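Local coordinates for protein oligogalacturonate-specific porin KdgM (Dickeya dadantii, PDB 4FQE) that forms a monomeric outer-membrane beta-barrel channel specific for oligogalacturonides and is required for full virulence of the bacterium, at residues R110-K116 against E153-G157; I172-L178 against Y189-V195. One frame throughout, in Å; residues are numbered along the deposited sequence.

Interaction 1. Residues R110-K116 against E153-G157. With C8E ((hydroxyethyloxy)tri(ethyloxy)octane), chain H; C8E ((hydroxyethyloxy)tri(ethyloxy)octane), chain E.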
# COMPACT_ATOMS: atom_id res chain seq x y z
N ARG A 110 3.16 5.37 -8.84
CA ARG A 110 4.05 4.21 -8.70
C ARG A 110 3.97 3.36 -9.94
O ARG A 110 2.88 3.00 -10.35
CB ARG A 110 3.68 3.36 -7.47
CG ARG A 110 4.66 2.16 -7.26
CD ARG A 110 4.27 1.32 -6.04
NE ARG A 110 2.93 0.77 -6.26
CZ ARG A 110 2.20 0.13 -5.36
NH1 ARG A 110 2.69 -0.09 -4.13
NH2 ARG A 110 0.98 -0.28 -5.69
N TYR A 111 5.13 3.03 -10.51
CA TYR A 111 5.26 2.00 -11.56
C TYR A 111 5.88 0.74 -10.94
O TYR A 111 6.95 0.81 -10.34
CB TYR A 111 6.12 2.50 -12.73
CG TYR A 111 6.42 1.44 -13.77
CD1 TYR A 111 5.41 0.83 -14.51
CD2 TYR A 111 7.72 1.04 -14.01
CE1 TYR A 111 5.69 -0.14 -15.45
CE2 TYR A 111 8.02 0.06 -14.94
CZ TYR A 111 7.00 -0.51 -15.66
OH TYR A 111 7.34 -1.48 -16.56
N ARG A 112 5.16 -0.37 -11.04
CA ARG A 112 5.57 -1.62 -10.42
C ARG A 112 5.37 -2.80 -11.38
O ARG A 112 4.30 -3.42 -11.40
CB ARG A 112 4.78 -1.84 -9.11
CG ARG A 112 5.18 -3.08 -8.31
CD ARG A 112 4.48 -3.14 -6.96
NE ARG A 112 3.04 -3.41 -7.07
CZ ARG A 112 2.24 -3.62 -6.03
NH1 ARG A 112 2.73 -3.60 -4.80
NH2 ARG A 112 0.95 -3.86 -6.21
N PRO A 113 6.41 -3.14 -12.14
CA PRO A 113 6.26 -4.32 -12.96
C PRO A 113 6.20 -5.55 -12.05
O PRO A 113 6.58 -5.48 -10.88
CB PRO A 113 7.50 -4.31 -13.85
CG PRO A 113 8.49 -3.47 -13.16
CD PRO A 113 7.72 -2.48 -12.35
N TYR A 114 5.66 -6.65 -12.56
CA TYR A 114 5.66 -7.90 -11.82
C TYR A 114 6.21 -9.00 -12.72
O TYR A 114 5.92 -9.04 -13.91
CB TYR A 114 4.28 -8.26 -11.22
CG TYR A 114 3.14 -8.48 -12.20
CD1 TYR A 114 2.97 -9.71 -12.83
CD2 TYR A 114 2.21 -7.47 -12.45
CE1 TYR A 114 1.91 -9.92 -13.71
CE2 TYR A 114 1.16 -7.66 -13.34
CZ TYR A 114 1.00 -8.89 -13.95
OH TYR A 114 -0.04 -9.08 -14.83
N PHE A 115 7.07 -9.82 -12.15
CA PHE A 115 7.61 -10.99 -12.84
C PHE A 115 7.19 -12.13 -11.91
O PHE A 115 7.84 -12.35 -10.91
CB PHE A 115 9.13 -10.86 -13.03
CG PHE A 115 9.57 -9.56 -13.65
CD1 PHE A 115 9.70 -9.43 -15.03
CD2 PHE A 115 9.86 -8.45 -12.86
CE1 PHE A 115 10.11 -8.24 -15.61
CE2 PHE A 115 10.24 -7.25 -13.42
CZ PHE A 115 10.37 -7.14 -14.81
N LYS A 116 6.06 -12.79 -12.22
CA LYS A 116 5.43 -13.75 -11.29
C LYS A 116 5.22 -15.20 -11.80
O LYS A 116 5.04 -15.44 -12.99
CB LYS A 116 4.10 -13.20 -10.74
CG LYS A 116 2.79 -13.57 -11.44
CD LYS A 116 1.63 -13.48 -10.44
CE LYS A 116 0.28 -13.27 -11.12
NZ LYS A 116 -0.06 -11.83 -11.36
N GLU A 153 -5.74 2.39 -9.75
CA GLU A 153 -4.74 1.42 -10.12
C GLU A 153 -5.06 0.78 -11.45
O GLU A 153 -6.18 0.31 -11.68
CB GLU A 153 -4.58 0.37 -9.02
CG GLU A 153 -3.42 -0.56 -9.25
CD GLU A 153 -3.01 -1.31 -8.00
OE1 GLU A 153 -2.43 -0.67 -7.07
OE2 GLU A 153 -3.25 -2.54 -7.94
N TYR A 154 -4.05 0.77 -12.32
CA TYR A 154 -4.18 0.21 -13.63
C TYR A 154 -3.22 -0.98 -13.72
O TYR A 154 -2.02 -0.83 -13.52
CB TYR A 154 -3.80 1.28 -14.66
CG TYR A 154 -3.71 0.80 -16.08
CD1 TYR A 154 -4.86 0.76 -16.90
CD2 TYR A 154 -2.49 0.44 -16.64
CE1 TYR A 154 -4.77 0.34 -18.23
CE2 TYR A 154 -2.40 0.01 -17.95
CZ TYR A 154 -3.53 -0.03 -18.75
OH TYR A 154 -3.40 -0.45 -20.06
N LYS A 155 -3.77 -2.15 -14.02
CA LYS A 155 -2.96 -3.35 -14.15
C LYS A 155 -3.07 -3.89 -15.56
O LYS A 155 -4.17 -4.03 -16.10
CB LYS A 155 -3.40 -4.42 -13.15
CG LYS A 155 -2.48 -5.63 -13.07
CD LYS A 155 -3.02 -6.66 -12.09
CE LYS A 155 -2.19 -7.92 -12.08
NZ LYS A 155 -2.56 -8.77 -10.92
N LYS A 156 -1.91 -4.23 -16.12
CA LYS A 156 -1.85 -4.78 -17.45
C LYS A 156 -0.94 -5.98 -17.46
O LYS A 156 0.19 -5.89 -16.99
CB LYS A 156 -1.32 -3.73 -18.43
CG LYS A 156 -1.10 -4.27 -19.83
CD LYS A 156 -1.61 -3.31 -20.89
CE LYS A 156 -1.10 -3.71 -22.27
NZ LYS A 156 -1.70 -2.87 -23.35
N GLY A 157 -1.44 -7.09 -17.98
CA GLY A 157 -0.65 -8.31 -18.13
C GLY A 157 0.14 -8.33 -19.43
O GLY A 157 -0.17 -7.61 -20.39
C1 C8E H . 10.29 -0.44 -11.69
C2 C8E H . 11.68 -0.59 -12.26
C3 C8E H . 12.49 0.65 -11.93
C4 C8E H . 12.64 0.83 -10.43
C5 C8E H . 14.07 0.60 -9.96
C6 C8E H . 14.30 -0.89 -9.76
C7 C8E H . 14.30 -1.28 -8.29
C8 C8E H . 14.84 -2.70 -8.10
O9 C8E H . 16.25 -2.66 -7.85
C10 C8E H . 16.85 -3.95 -7.71
C11 C8E H . 17.94 -3.89 -6.65
O12 C8E H . 17.50 -4.41 -5.40
C13 C8E H . 18.22 -3.94 -4.25
C14 C8E H . 17.59 -2.65 -3.72
O15 C8E H . 17.34 -2.70 -2.30
C16 C8E H . 17.63 -1.49 -1.58
C17 C8E H . 16.53 -0.45 -1.69
O18 C8E H . 16.80 0.45 -2.78
C19 C8E H . 15.94 0.29 -3.90
C20 C8E H . 16.74 0.20 -5.19
O21 C8E H . 16.29 -0.90 -5.99
C1 C8E E . 7.19 9.80 -10.52
C2 C8E E . 8.23 8.93 -11.20
C3 C8E E . 7.86 7.45 -11.19
C4 C8E E . 6.54 7.18 -11.90
C5 C8E E . 6.65 6.11 -12.97
C6 C8E E . 7.49 6.58 -14.17
C7 C8E E . 6.99 6.15 -15.56
C8 C8E E . 5.59 5.56 -15.65
O9 C8E E . 5.28 5.14 -16.99
C10 C8E E . 3.95 4.64 -17.15
C11 C8E E . 3.92 3.38 -18.02
O12 C8E E . 2.67 3.31 -18.72
C13 C8E E . 2.70 3.98 -19.99
C14 C8E E . 1.33 4.54 -20.39
O15 C8E E . 0.68 5.20 -19.29
C16 C8E E . -0.72 4.90 -19.25
C17 C8E E . -1.44 5.72 -18.18
O18 C8E E . -2.68 5.09 -17.81
C19 C8E E . -3.66 5.08 -18.86
C20 C8E E . -3.73 3.70 -19.50
O21 C8E E . -3.51 3.74 -20.91
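Glu153 meets Arg110 at the end of a fully extended side chain, its CG anti to the backbone N (chi1 -172°), and its OE1 lies 3.7 Å from Arg110 NH2. The pair is a long salt bridge: OE1 comes to the edge of the guanidinium, near its plane, while the carboxylate plane is turned 50° from it. Thr135, on the strand between the two, hydrogen-bonds through OG1 to both Glu153 OE1 and Arg110 NH2 and so bridges the ion pair. Arg112 lies against one face of the Arg110 guanidinium, its CZ 3.5 Å above that plane and offset toward the rim. Tyr154 turns to the other side of its strand, where one ring face meets a detergent molecule, C20 of the C8E of chain E lying 3.7 Å from Tyr154 CE1. This division of sides is that of a transmembrane beta barrel: strands 105-116 and 146-157 are second neighbours, separated by strand 131-142, and their short segments run 9.0 Å apart at 35°, so contact across the gap depends on side chains reaching over it from the inner face, in one place to the opposite backbone. Lys155 crosses the Tyr114 side chain at about a right angle, its extended chain bringing CE to 3.6 Å from Tyr114 CE2. Lys155 NZ ends 4.0 Å from Lys116 NZ, bringing two ammonium groups near each other where strand 105-116 ends. Past Lys156, whose side chain leads away, the Tyr114 hydroxyl reaches the backbone, with OH 3.9 Å from Lys156 O and 3.4 Å from Gly157 CA.

Interaction 2. Residues I172-L178 against Y189-V195. With C8E ((hydroxyethyloxy)tri(ethyloxy)octane), chain I.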
# COMPACT_ATOMS: atom_id res chain seq x y z
N ILE A 172 -8.89 -2.03 -14.01
CA ILE A 172 -8.82 -0.79 -13.28
C ILE A 172 -9.47 -0.96 -11.91
O ILE A 172 -10.54 -1.56 -11.77
CB ILE A 172 -9.44 0.38 -14.08
CG1 ILE A 172 -8.52 0.75 -15.24
CG2 ILE A 172 -9.64 1.60 -13.20
CD1 ILE A 172 -9.16 1.67 -16.25
N THR A 173 -8.81 -0.41 -10.90
CA THR A 173 -9.29 -0.44 -9.53
C THR A 173 -9.40 0.98 -9.02
O THR A 173 -8.49 1.79 -9.21
CB THR A 173 -8.32 -1.23 -8.63
OG1 THR A 173 -8.35 -2.59 -9.04
CG2 THR A 173 -8.75 -1.17 -7.17
N HIS A 174 -10.52 1.26 -8.38
CA HIS A 174 -10.74 2.51 -7.66
C HIS A 174 -10.87 2.20 -6.20
O HIS A 174 -11.66 1.31 -5.80
CB HIS A 174 -12.00 3.16 -8.14
CG HIS A 174 -12.01 3.55 -9.61
ND1 HIS A 174 -11.49 4.70 -10.05
CD2 HIS A 174 -12.57 2.92 -10.71
CE1 HIS A 174 -11.65 4.79 -11.40
NE2 HIS A 174 -12.33 3.69 -11.80
N ASN A 175 -10.09 2.87 -5.37
CA ASN A 175 -10.14 2.62 -3.95
C ASN A 175 -10.18 3.90 -3.13
O ASN A 175 -9.49 4.89 -3.46
CB ASN A 175 -8.94 1.75 -3.54
CG ASN A 175 -9.15 1.05 -2.22
OD1 ASN A 175 -9.94 0.10 -2.12
ND2 ASN A 175 -8.37 1.43 -1.22
N VAL A 176 -11.03 3.89 -2.10
CA VAL A 176 -11.09 4.98 -1.12
C VAL A 176 -10.80 4.47 0.29
O VAL A 176 -11.41 3.51 0.77
CB VAL A 176 -12.48 5.63 -1.14
CG1 VAL A 176 -12.51 6.80 -0.18
CG2 VAL A 176 -12.86 6.06 -2.55
N LYS A 177 -9.87 5.13 0.96
CA LYS A 177 -9.43 4.73 2.29
C LYS A 177 -9.65 5.92 3.20
O LYS A 177 -9.34 7.07 2.83
CB LYS A 177 -7.95 4.37 2.30
CG LYS A 177 -7.38 3.98 3.67
CD LYS A 177 -5.87 3.63 3.57
CE LYS A 177 -5.33 2.78 4.70
NZ LYS A 177 -3.82 2.63 4.67
N LEU A 178 -10.19 5.65 4.38
CA LEU A 178 -10.34 6.67 5.40
C LEU A 178 -9.67 6.18 6.68
O LEU A 178 -10.00 5.12 7.20
CB LEU A 178 -11.84 6.95 5.62
CG LEU A 178 -12.20 7.89 6.77
CD1 LEU A 178 -11.69 9.31 6.49
CD2 LEU A 178 -13.71 7.90 6.98
N TYR A 189 -8.61 2.18 10.31
CA TYR A 189 -9.01 2.59 9.00
C TYR A 189 -9.94 1.62 8.30
O TYR A 189 -10.04 0.47 8.65
CB TYR A 189 -7.76 2.82 8.14
CG TYR A 189 -6.94 1.57 7.89
CD1 TYR A 189 -5.89 1.22 8.71
CD2 TYR A 189 -7.23 0.75 6.82
CE1 TYR A 189 -5.13 0.07 8.46
CE2 TYR A 189 -6.51 -0.39 6.56
CZ TYR A 189 -5.46 -0.73 7.37
OH TYR A 189 -4.76 -1.92 7.07
N VAL A 190 -10.62 2.15 7.29
CA VAL A 190 -11.54 1.41 6.44
C VAL A 190 -11.26 1.77 4.98
O VAL A 190 -10.78 2.88 4.67
CB VAL A 190 -13.02 1.70 6.80
CG1 VAL A 190 -13.40 3.17 6.65
CG2 VAL A 190 -13.92 0.87 5.90
N GLU A 191 -11.50 0.81 4.09
CA GLU A 191 -11.37 1.04 2.66
C GLU A 191 -12.51 0.41 1.94
O GLU A 191 -12.98 -0.66 2.33
CB GLU A 191 -10.06 0.44 2.09
CG GLU A 191 -8.81 0.74 2.90
CD GLU A 191 -7.58 0.02 2.39
OE1 GLU A 191 -7.34 0.02 1.15
OE2 GLU A 191 -6.83 -0.53 3.26
N VAL A 192 -12.96 1.07 0.89
CA VAL A 192 -13.97 0.51 0.00
C VAL A 192 -13.48 0.72 -1.40
O VAL A 192 -13.09 1.85 -1.78
CB VAL A 192 -15.33 1.18 0.18
CG1 VAL A 192 -16.39 0.48 -0.67
CG2 VAL A 192 -15.68 1.18 1.65
N GLY A 193 -13.45 -0.35 -2.16
CA GLY A 193 -12.99 -0.27 -3.54
C GLY A 193 -13.86 -0.99 -4.52
O GLY A 193 -14.65 -1.84 -4.17
N ASN A 194 -13.71 -0.61 -5.78
CA ASN A 194 -14.35 -1.34 -6.86
C ASN A 194 -13.29 -1.91 -7.76
O ASN A 194 -12.39 -1.22 -8.24
CB ASN A 194 -15.31 -0.47 -7.66
CG ASN A 194 -16.60 -0.19 -6.93
OD1 ASN A 194 -17.01 0.96 -6.86
ND2 ASN A 194 -17.27 -1.22 -6.41
N VAL A 195 -13.41 -3.21 -7.99
CA VAL A 195 -12.46 -3.94 -8.79
C VAL A 195 -13.19 -4.37 -10.07
O VAL A 195 -14.25 -5.03 -10.01
CB VAL A 195 -11.85 -5.08 -7.96
CG1 VAL A 195 -10.98 -4.49 -6.86
CG2 VAL A 195 -12.94 -5.94 -7.32
C1 C8E I . -8.92 15.68 -1.58
C2 C8E I . -9.05 14.52 -2.55
C3 C8E I . -8.98 13.15 -1.88
C4 C8E I . -10.36 12.59 -1.52
C5 C8E I . -10.96 11.70 -2.61
C6 C8E I . -11.92 10.66 -2.02
C7 C8E I . -13.18 10.43 -2.85
C8 C8E I . -12.82 9.98 -4.26
O9 C8E I . -13.87 9.18 -4.83
C10 C8E I . -13.59 8.73 -6.16
C11 C8E I . -13.72 7.22 -6.15
O12 C8E I . -14.44 6.78 -7.30
C13 C8E I . -14.99 5.49 -7.07
C14 C8E I . -15.71 5.04 -8.32
O15 C8E I . -16.42 3.83 -8.03
C16 C8E I . -16.38 2.92 -9.12
C17 C8E I . -17.78 2.67 -9.63
O18 C8E I . -17.78 1.42 -10.32
C19 C8E I . -19.09 1.06 -10.78
C20 C8E I . -19.77 0.20 -9.72
O21 C8E I . -19.58 -1.19 -10.01
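Asn175 and Glu191 meet on the face of the sheet that also carries Lys177, and there the hairpin packs closely. Asn175 ND2 donates to Glu191 OE1 over 2.9 Å; OE1 accepts with its anti lone pair, the one turned away from OE2, and the amide and carboxylate planes are 78° apart. Glu191 OE1 also takes a salt bridge from Arg209, and Asn175 OD1 a hydrogen bond from Arg207, so each buried group has a second polar partner on strand 205-215. Lys177, extended throughout, lies alongside Glu191, with CG atoms 3.6 Å apart, then passes over one face of Tyr189: its NZ sits 4.4 Å from the ring centroid, a cation-pi contact only 8° off the normal. The opposite face is looser. Leu178 CB and Val190 CG1 are 4.2 Å apart, and detergent lies along His174 and Val176, C11 of the C8E of chain I lying 3.9 Å from Val176 CG2. Between the faces, six backbone bonds join His174 with Asn194, Val176 with Val192 and Leu178 with Val190 in antiparallel register. Strands 171-180 and 186-195 form one hairpin of the barrel wall, flanked by strand 146-157 beside the first and strand 205-215 beside the second.

Overall arrangement
The two interactions occupy one stretch of barrel wall, their centres 18 Å apart, and show two scales of contact in one closed sheet. Interaction 2 pairs adjacent strands through their backbones, whereas interaction 1 reaches across an intervening strand through side chains, with no backbone bond. They join where strand 146-157 borders strand 171-180: Glu153 O lies 2.8 Å from Thr173 N, a probable hydrogen bond, and Tyr154 CD1 packs 4.0 Å from Ile172 CG1. Detergent molecules lie against the outer surface of both, and a bound n-octane comes to about 5 Å from the Val192 side chain. Charged side chains such as Arg110, Glu153 and Lys177 line the inner side, consistent with a channel for anionic oligogalacturonides.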